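Long-range contacts in probable acetyltransferase (Bacillus subtilis, PDB 1NSL), which is a putative GNAT-family N-acetyltransferase that may act on ribosomal proteins, probably acetylating N-terminal serine or alanine: residues R143-E147 with L170-S174; R93-Y99 with L128-C134. One frame throughout, in Å; residues are numbered along the deposited sequence.

Contact 2 comes first along the chain and joins strands 94-101 and 130-136, the two parallel neighbours of a mixed sheet; helix 110-124 connects them as a beta-alpha-beta unit. Contact 1 follows after it, setting helix 140-149, the next element after strand 130-136, against strand 166-176. The contact centres lie about 11 Å apart and meet directly, because strands 130-136 and 166-176 are adjacent in the sheet: the backbone O of Tyr173 and N of Ile133, 2.8 Å apart, probably form a hydrogen bond. In the GNAT fold, contact 2 thus pairs two strands of the sheet and contact 1 lays a helix against the next strand; both also reach the second subunit.

Contact 1. Residues R143-E147 with L170-S174; sequences RAVPE and LVYYS
Pro146 lies over one face of the Tyr173 ring, while Arg143 and Glu147, from the same helix, reach the phenol end. CB of Pro146 stands 3.9 Å from the ring centroid of Tyr173 and 20° off its normal, a CH-pi contact; the helix is kinked here, with N of Val145 and Pro146 unbonded to the turn before, so proline, lacking an N-H, costs no helix bond and presents CB and CG to the ring. Tyr173 leaves its strand with CG anti to the carbonyl carbon (chi1 -71°), which carries the ring toward the helix and leaves its hydroxyl beside Arg143. There CD of Arg143 meets the ring edge, and NH1 donates a hydrogen bond to OH of Tyr173; its modelled length of 2.3 Å is too short to be taken literally at this resolution. Guanidinium and ring are turned 50° apart, so they do not stack. Helix 140-149 thus packs on strand 166-176 of the GNAT sheet, and Phe151 also touches both Pro146 and Tyr173. CG1 of Val171, 3.6 Å from NE of Arg143, packs on one guanidinium face, offset toward its rim, while N-H groups point to Tyr173 OH and, weakly, Val137 O at the edge. NH1 also has a long, weak ion pair with Glu153. Glu147 brings its CG to CE2 of Tyr173 at 3.4 Å, but its carboxylate meets the hydroxyl at an angle too poor for a hydrogen bond.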
ATOM      1  N   ARG C 143     -31.444 -14.194 -19.321  1.00 31.64           N
ATOM      2  CA  ARG C 143     -31.817 -13.519 -20.541  1.00 31.91           C
ATOM      3  C   ARG C 143     -33.144 -12.738 -20.374  1.00 31.98           C
ATOM      4  O   ARG C 143     -33.310 -11.597 -20.873  1.00 30.70           O
ATOM      5  CB  ARG C 143     -32.032 -14.595 -21.591  1.00 32.42           C
ATOM      6  CG  ARG C 143     -30.779 -15.144 -22.176  1.00 31.68           C
ATOM      7  CD  ARG C 143     -30.401 -14.444 -23.423  1.00 29.38           C
ATOM      8  NE  ARG C 143     -30.388 -15.410 -24.488  1.00 27.66           N
ATOM      9  CZ  ARG C 143     -30.700 -15.125 -25.718  1.00 27.54           C
ATOM     10  NH1 ARG C 143     -31.049 -13.887 -26.023  1.00 31.85           N
ATOM     11  NH2 ARG C 143     -30.644 -16.051 -26.647  1.00 20.84           N
ATOM     12  N   ALA C 144     -34.077 -13.348 -19.653  1.00 31.16           N
ATOM     13  CA  ALA C 144     -35.357 -12.711 -19.492  1.00 32.17           C
ATOM     14  C   ALA C 144     -35.220 -11.367 -18.836  1.00 32.62           C
ATOM     15  O   ALA C 144     -36.081 -10.504 -18.980  1.00 33.28           O
ATOM     16  CB  ALA C 144     -36.299 -13.546 -18.696  1.00 31.95           C
ATOM     17  N   VAL C 145     -34.156 -11.139 -18.117  1.00 32.64           N
ATOM     18  CA  VAL C 145     -34.208  -9.881 -17.434  1.00 33.16           C
ATOM     19  C   VAL C 145     -34.090  -8.645 -18.330  1.00 33.28           C
ATOM     20  O   VAL C 145     -34.923  -7.760 -18.289  1.00 34.22           O
ATOM     21  CB  VAL C 145     -33.311  -9.834 -16.219  1.00 33.38           C
ATOM     22  CG1 VAL C 145     -33.079  -8.365 -15.783  1.00 28.80           C
ATOM     23  CG2 VAL C 145     -34.010 -10.627 -15.131  1.00 33.20           C
ATOM     24  N   PRO C 146     -33.081  -8.628 -19.168  1.00 32.22           N
ATOM     25  CA  PRO C 146     -32.889  -7.525 -20.103  1.00 31.36           C
ATOM     26  C   PRO C 146     -34.121  -7.334 -21.021  1.00 30.01           C
ATOM     27  O   PRO C 146     -34.606  -6.235 -21.210  1.00 29.67           O
ATOM     28  CB  PRO C 146     -31.718  -8.012 -20.958  1.00 31.38           C
ATOM     29  CG  PRO C 146     -31.062  -9.006 -20.129  1.00 32.32           C
ATOM     30  CD  PRO C 146     -32.088  -9.701 -19.300  1.00 31.85           C
ATOM     31  N   GLU C 147     -34.596  -8.418 -21.589  1.00 28.69           N
ATOM     32  CA  GLU C 147     -35.659  -8.355 -22.565  1.00 29.04           C
ATOM     33  C   GLU C 147     -36.960  -7.796 -21.999  1.00 28.63           C
ATOM     34  O   GLU C 147     -37.713  -7.199 -22.732  1.00 28.32           O
ATOM     35  CB  GLU C 147     -35.923  -9.721 -23.194  1.00 28.91           C
ATOM     36  CG  GLU C 147     -34.794 -10.307 -24.047  1.00 32.16           C
ATOM     37  CD  GLU C 147     -34.994 -11.805 -24.404  1.00 35.73           C
ATOM     38  OE1 GLU C 147     -35.125 -12.158 -25.591  1.00 35.78           O
ATOM     39  OE2 GLU C 147     -35.016 -12.663 -23.498  1.00 38.26           O
ATOM     40  N   LEU C 170     -21.861 -16.204 -25.045  1.00 26.85           N
ATOM     41  CA  LEU C 170     -22.414 -15.136 -24.296  1.00 27.90           C
ATOM     42  C   LEU C 170     -23.221 -14.312 -25.299  1.00 28.94           C
ATOM     43  O   LEU C 170     -22.761 -14.036 -26.412  1.00 29.48           O
ATOM     44  CB  LEU C 170     -21.253 -14.336 -23.808  1.00 27.57           C
ATOM     45  CG  LEU C 170     -20.699 -14.646 -22.438  1.00 29.69           C
ATOM     46  CD1 LEU C 170     -19.755 -13.528 -21.882  1.00 25.89           C
ATOM     47  CD2 LEU C 170     -21.968 -14.768 -21.613  1.00 32.54           C
ATOM     48  N   VAL C 171     -24.441 -13.961 -24.951  1.00 29.48           N
ATOM     49  CA  VAL C 171     -25.115 -12.987 -25.769  1.00 30.39           C
ATOM     50  C   VAL C 171     -25.176 -11.618 -25.041  1.00 30.87           C
ATOM     51  O   VAL C 171     -25.444 -11.570 -23.845  1.00 31.07           O
ATOM     52  CB  VAL C 171     -26.484 -13.420 -26.062  1.00 30.63           C
ATOM     53  CG1 VAL C 171     -27.195 -13.683 -24.796  1.00 32.25           C
ATOM     54  CG2 VAL C 171     -27.174 -12.334 -26.813  1.00 31.08           C
ATOM     55  N   TYR C 172     -24.924 -10.514 -25.748  1.00 30.50           N
ATOM     56  CA  TYR C 172     -24.925  -9.214 -25.123  1.00 30.09           C
ATOM     57  C   TYR C 172     -26.247  -8.517 -25.351  1.00 30.27           C
ATOM     58  O   TYR C 172     -26.851  -8.748 -26.373  1.00 30.16           O
ATOM     59  CB  TYR C 172     -23.819  -8.382 -25.761  1.00 30.68           C
ATOM     60  CG  TYR C 172     -22.562  -8.699 -25.120  1.00 30.68           C
ATOM     61  CD1 TYR C 172     -21.935  -9.885 -25.377  1.00 33.68           C
ATOM     62  CD2 TYR C 172     -22.066  -7.907 -24.128  1.00 32.75           C
ATOM     63  CE1 TYR C 172     -20.790 -10.247 -24.684  1.00 34.21           C
ATOM     64  CE2 TYR C 172     -20.935  -8.259 -23.456  1.00 33.63           C
ATOM     65  CZ  TYR C 172     -20.309  -9.427 -23.746  1.00 33.65           C
ATOM     66  OH  TYR C 172     -19.190  -9.786 -23.072  1.00 38.79           O
ATOM     67  N   TYR C 173     -26.652  -7.650 -24.409  1.00 29.58           N
ATOM     68  CA  TYR C 173     -27.823  -6.785 -24.504  1.00 28.86           C
ATOM     69  C   TYR C 173     -27.487  -5.351 -24.015  1.00 28.59           C
ATOM     70  O   TYR C 173     -26.734  -5.215 -23.081  1.00 29.32           O
ATOM     71  CB  TYR C 173     -28.929  -7.297 -23.599  1.00 28.73           C
ATOM     72  CG  TYR C 173     -29.673  -8.580 -23.947  1.00 29.17           C
ATOM     73  CD1 TYR C 173     -29.279  -9.778 -23.412  1.00 27.21           C
ATOM     74  CD2 TYR C 173     -30.836  -8.568 -24.726  1.00 31.11           C
ATOM     75  CE1 TYR C 173     -29.974 -10.944 -23.640  1.00 28.98           C
ATOM     76  CE2 TYR C 173     -31.572  -9.754 -24.979  1.00 30.15           C
ATOM     77  CZ  TYR C 173     -31.119 -10.948 -24.415  1.00 31.86           C
ATOM     78  OH  TYR C 173     -31.766 -12.157 -24.633  1.00 31.37           O
ATOM     79  N   SER C 174     -28.088  -4.290 -24.581  1.00 28.10           N
ATOM     80  CA  SER C 174     -27.761  -2.915 -24.178  1.00 27.26           C
ATOM     81  C   SER C 174     -28.924  -1.917 -24.233  1.00 27.83           C
ATOM     82  O   SER C 174     -29.788  -1.982 -25.082  1.00 27.55           O
ATOM     83  CB  SER C 174     -26.639  -2.359 -25.030  1.00 26.40           C
ATOM     84  OG  SER C 174     -27.042  -2.406 -26.359  1.00 24.97           O
TER

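Contact 2. Residues R93-Y99 with L128-C134; sequences RKAEIGY and LNRVAIC
Ile97 sits between two branched side chains of the neighbouring strand: its CB meets CG1 of Ile133 at 3.8 Å, and its CD1 reaches CG1 of Val131. With CG1 of Ile97 anti to the carbonyl carbon (chi1 -71°) and the chain extended beyond it (chi2 176°), CD1 is sent across to that valine obliquely. Beta-branched residues suit this face, which Leu118 and Ile119 of helix 110-124 cover at Ile97. Farther along, CD1 of Ile133 comes up at the edge of the Tyr99 ring, whose hydroxyl is hydrogen-bonded to Ser142. At the other end CD1 of Leu128 lies against CB of Ala95, where a small residue leaves room for the leucine branch. A serine in place of Leu128 would probably leave the Ala95 methyl without its apolar partner and open a gap beside the start of the strand.

The backbones pair in parallel: Ala132 N binds Ala95 O at 2.9 Å, and Ile97 N binds Ala132 O at 2.8 Å. Arg93 O accepts from both Asn129 N (2.6 Å) and Arg130 N (3.1 Å), next to a G1 beta bulge in which Arg93 and Lys94 face Asp89. Beyond Ile97 the pairing lapses, with Ile97 O 4.5 Å from Cys134 N, consistent with the splaying of these two strands that admits acetyl-CoA in GNAT enzymes.

On the opposite face Lys94 and Arg130 run side by side, their aliphatic stems touching at CB. Their like charges lie close, yet Arg130 forms a salt bridge with Glu154, which probably offsets part of the positive charge, while carbonyls of the second subunit accept the N-H groups: Arg158 O from Arg130 and, weakly, Gly160 O from Lys94 NZ.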
ATOM      1  N   ARG C  93     -18.641   6.314 -21.186  1.00 27.82           N
ATOM      2  CA  ARG C  93     -19.915   6.562 -20.596  1.00 28.39           C
ATOM      3  C   ARG C  93     -20.806   5.331 -20.531  1.00 28.55           C
ATOM      4  O   ARG C  93     -22.026   5.440 -20.682  1.00 28.12           O
ATOM      5  CB  ARG C  93     -20.596   7.649 -21.414  1.00 28.53           C
ATOM      6  CG  ARG C  93     -19.878   8.999 -21.336  1.00 29.54           C
ATOM      7  CD  ARG C  93     -20.537  10.132 -22.121  1.00 31.16           C
ATOM      8  NE  ARG C  93     -19.949  11.398 -21.692  1.00 36.08           N
ATOM      9  CZ  ARG C  93     -20.355  12.613 -22.051  1.00 35.77           C
ATOM     10  NH1 ARG C  93     -19.712  13.682 -21.595  1.00 36.70           N
ATOM     11  NH2 ARG C  93     -21.377  12.764 -22.871  1.00 35.21           N
ATOM     12  N   LYS C  94     -20.213   4.173 -20.253  1.00 28.69           N
ATOM     13  CA  LYS C  94     -20.986   2.936 -20.263  1.00 29.14           C
ATOM     14  C   LYS C  94     -20.603   1.982 -19.159  1.00 30.43           C
ATOM     15  O   LYS C  94     -19.558   2.149 -18.530  1.00 31.66           O
ATOM     16  CB  LYS C  94     -20.713   2.213 -21.559  1.00 28.69           C
ATOM     17  CG  LYS C  94     -19.295   1.832 -21.759  1.00 25.24           C
ATOM     18  CD  LYS C  94     -19.151   0.976 -23.023  1.00 22.45           C
ATOM     19  CE  LYS C  94     -17.673   0.614 -23.278  1.00 20.18           C
ATOM     20  NZ  LYS C  94     -17.584  -0.143 -24.520  1.00 21.55           N
ATOM     21  N   ALA C  95     -21.378   0.926 -18.954  1.00 30.26           N
ATOM     22  CA  ALA C  95     -21.023  -0.003 -17.868  1.00 30.65           C
ATOM     23  C   ALA C  95     -21.785  -1.304 -18.075  1.00 30.80           C
ATOM     24  O   ALA C  95     -22.660  -1.339 -18.918  1.00 32.85           O
ATOM     25  CB  ALA C  95     -21.402   0.628 -16.547  1.00 29.75           C
ATOM     26  N   GLU C  96     -21.486  -2.367 -17.352  1.00 30.33           N
ATOM     27  CA  GLU C  96     -22.365  -3.543 -17.394  1.00 31.69           C
ATOM     28  C   GLU C  96     -23.056  -3.955 -16.071  1.00 32.18           C
ATOM     29  O   GLU C  96     -22.598  -3.578 -14.984  1.00 33.35           O
ATOM     30  CB  GLU C  96     -21.610  -4.699 -17.909  1.00 31.47           C
ATOM     31  CG  GLU C  96     -20.690  -4.239 -18.998  1.00 35.26           C
ATOM     32  CD  GLU C  96     -19.804  -5.353 -19.444  1.00 37.19           C
ATOM     33  OE1 GLU C  96     -20.091  -6.508 -19.037  1.00 39.54           O
ATOM     34  OE2 GLU C  96     -18.842  -5.065 -20.176  1.00 38.35           O
ATOM     35  N   ILE C  97     -24.181  -4.681 -16.170  1.00 31.73           N
ATOM     36  CA  ILE C  97     -24.882  -5.197 -14.985  1.00 30.85           C
ATOM     37  C   ILE C  97     -24.847  -6.727 -14.834  1.00 29.80           C
ATOM     38  O   ILE C  97     -24.913  -7.454 -15.797  1.00 28.65           O
ATOM     39  CB  ILE C  97     -26.305  -4.647 -14.937  1.00 31.98           C
ATOM     40  CG1 ILE C  97     -26.236  -3.148 -14.584  1.00 31.82           C
ATOM     41  CG2 ILE C  97     -27.233  -5.426 -13.942  1.00 29.40           C
ATOM     42  CD1 ILE C  97     -27.573  -2.473 -14.589  1.00 29.39           C
ATOM     43  N   GLY C  98     -24.670  -7.203 -13.608  1.00 29.65           N
ATOM     44  CA  GLY C  98     -24.680  -8.638 -13.346  1.00 29.18           C
ATOM     45  C   GLY C  98     -25.525  -8.843 -12.119  1.00 28.10           C
ATOM     46  O   GLY C  98     -25.865  -7.884 -11.454  1.00 29.14           O
ATOM     47  N   TYR C  99     -25.881 -10.070 -11.812  1.00 27.00           N
ATOM     48  CA  TYR C  99     -26.759 -10.308 -10.699  1.00 25.94           C
ATOM     49  C   TYR C  99     -26.906 -11.783 -10.641  1.00 25.51           C
ATOM     50  O   TYR C  99     -26.736 -12.410 -11.632  1.00 25.74           O
ATOM     51  CB  TYR C  99     -28.123  -9.705 -11.017  1.00 26.05           C
ATOM     52  CG  TYR C  99     -28.598  -9.974 -12.442  1.00 26.10           C
ATOM     53  CD1 TYR C  99     -28.921 -11.251 -12.855  1.00 24.20           C
ATOM     54  CD2 TYR C  99     -28.713  -8.946 -13.363  1.00 25.61           C
ATOM     55  CE1 TYR C  99     -29.316 -11.498 -14.110  1.00 25.89           C
ATOM     56  CE2 TYR C  99     -29.134  -9.186 -14.651  1.00 27.42           C
ATOM     57  CZ  TYR C  99     -29.424 -10.475 -15.020  1.00 28.42           C
ATOM     58  OH  TYR C  99     -29.841 -10.785 -16.292  1.00 29.16           O
ATOM     59  N   LEU C 128     -24.372   7.867 -17.216  1.00 29.40           N
ATOM     60  CA  LEU C 128     -23.865   7.029 -18.285  1.00 28.66           C
ATOM     61  C   LEU C 128     -24.789   7.086 -19.448  1.00 27.87           C
ATOM     62  O   LEU C 128     -25.965   7.405 -19.301  1.00 26.57           O
ATOM     63  CB  LEU C 128     -23.850   5.542 -17.879  1.00 28.80           C
ATOM     64  CG  LEU C 128     -22.982   5.252 -16.665  1.00 29.44           C
ATOM     65  CD1 LEU C 128     -22.663   3.811 -16.622  1.00 27.19           C
ATOM     66  CD2 LEU C 128     -21.723   6.093 -16.787  1.00 28.40           C
ATOM     67  N   ASN C 129     -24.273   6.657 -20.592  1.00 27.45           N
ATOM     68  CA  ASN C 129     -25.061   6.644 -21.805  1.00 27.04           C
ATOM     69  C   ASN C 129     -25.508   5.233 -22.155  1.00 26.69           C
ATOM     70  O   ASN C 129     -26.602   5.000 -22.664  1.00 27.33           O
ATOM     71  CB  ASN C 129     -24.276   7.264 -22.952  1.00 26.56           C
ATOM     72  CG  ASN C 129     -25.074   7.345 -24.210  1.00 26.78           C
ATOM     73  OD1 ASN C 129     -24.779   6.656 -25.197  1.00 27.25           O
ATOM     74  ND2 ASN C 129     -26.106   8.184 -24.196  1.00 25.64           N
ATOM     75  N   ARG C 130     -24.692   4.271 -21.821  1.00 25.74           N
ATOM     76  CA  ARG C 130     -24.987   2.940 -22.266  1.00 25.70           C
ATOM     77  C   ARG C 130     -25.013   2.017 -21.059  1.00 25.49           C
ATOM     78  O   ARG C 130     -24.306   2.217 -20.121  1.00 26.49           O
ATOM     79  CB  ARG C 130     -23.887   2.566 -23.265  1.00 25.34           C
ATOM     80  CG  ARG C 130     -23.724   1.104 -23.545  1.00 26.00           C
ATOM     81  CD  ARG C 130     -22.638   0.750 -24.566  1.00 25.80           C
ATOM     82  NE  ARG C 130     -22.361  -0.687 -24.452  1.00 28.28           N
ATOM     83  CZ  ARG C 130     -22.981  -1.606 -25.165  1.00 27.95           C
ATOM     84  NH1 ARG C 130     -23.878  -1.227 -26.060  1.00 28.95           N
ATOM     85  NH2 ARG C 130     -22.702  -2.887 -25.004  1.00 26.30           N
ATOM     86  N   VAL C 131     -25.856   1.027 -21.015  1.00 25.62           N
ATOM     87  CA  VAL C 131     -25.699   0.065 -19.940  1.00 26.40           C
ATOM     88  C   VAL C 131     -25.867  -1.298 -20.575  1.00 27.66           C
ATOM     89  O   VAL C 131     -26.766  -1.467 -21.438  1.00 28.65           O
ATOM     90  CB  VAL C 131     -26.700   0.294 -18.861  1.00 26.09           C
ATOM     91  CG1 VAL C 131     -26.980  -0.939 -18.172  1.00 24.94           C
ATOM     92  CG2 VAL C 131     -26.119   1.284 -17.891  1.00 26.58           C
ATOM     93  N   ALA C 132     -25.012  -2.270 -20.266  1.00 27.14           N
ATOM     94  CA  ALA C 132     -25.266  -3.564 -20.916  1.00 27.34           C
ATOM     95  C   ALA C 132     -25.486  -4.666 -19.934  1.00 27.93           C
ATOM     96  O   ALA C 132     -25.149  -4.534 -18.750  1.00 28.85           O
ATOM     97  CB  ALA C 132     -24.157  -3.929 -21.854  1.00 26.33           C
ATOM     98  N   ILE C 133     -26.054  -5.756 -20.412  1.00 27.64           N
ATOM     99  CA  ILE C 133     -26.168  -6.942 -19.603  1.00 27.93           C
ATOM    100  C   ILE C 133     -25.821  -8.127 -20.477  1.00 28.84           C
ATOM    101  O   ILE C 133     -26.247  -8.225 -21.626  1.00 29.11           O
ATOM    102  CB  ILE C 133     -27.593  -7.137 -19.131  1.00 27.71           C
ATOM    103  CG1 ILE C 133     -27.932  -6.262 -17.927  1.00 27.98           C
ATOM    104  CG2 ILE C 133     -27.858  -8.598 -18.788  1.00 27.37           C
ATOM    105  CD1 ILE C 133     -29.488  -6.245 -17.654  1.00 23.68           C
ATOM    106  N   CYS C 134     -25.051  -9.065 -19.960  1.00 29.65           N
ATOM    107  CA  CYS C 134     -24.808 -10.195 -20.795  1.00 29.87           C
ATOM    108  C   CYS C 134     -25.150 -11.495 -20.091  1.00 29.98           C
ATOM    109  O   CYS C 134     -25.395 -11.507 -18.895  1.00 30.87           O
ATOM    110  CB  CYS C 134     -23.432 -10.108 -21.400  1.00 29.07           C
ATOM    111  SG  CYS C 134     -22.195 -10.721 -20.382  1.00 32.70           S
TER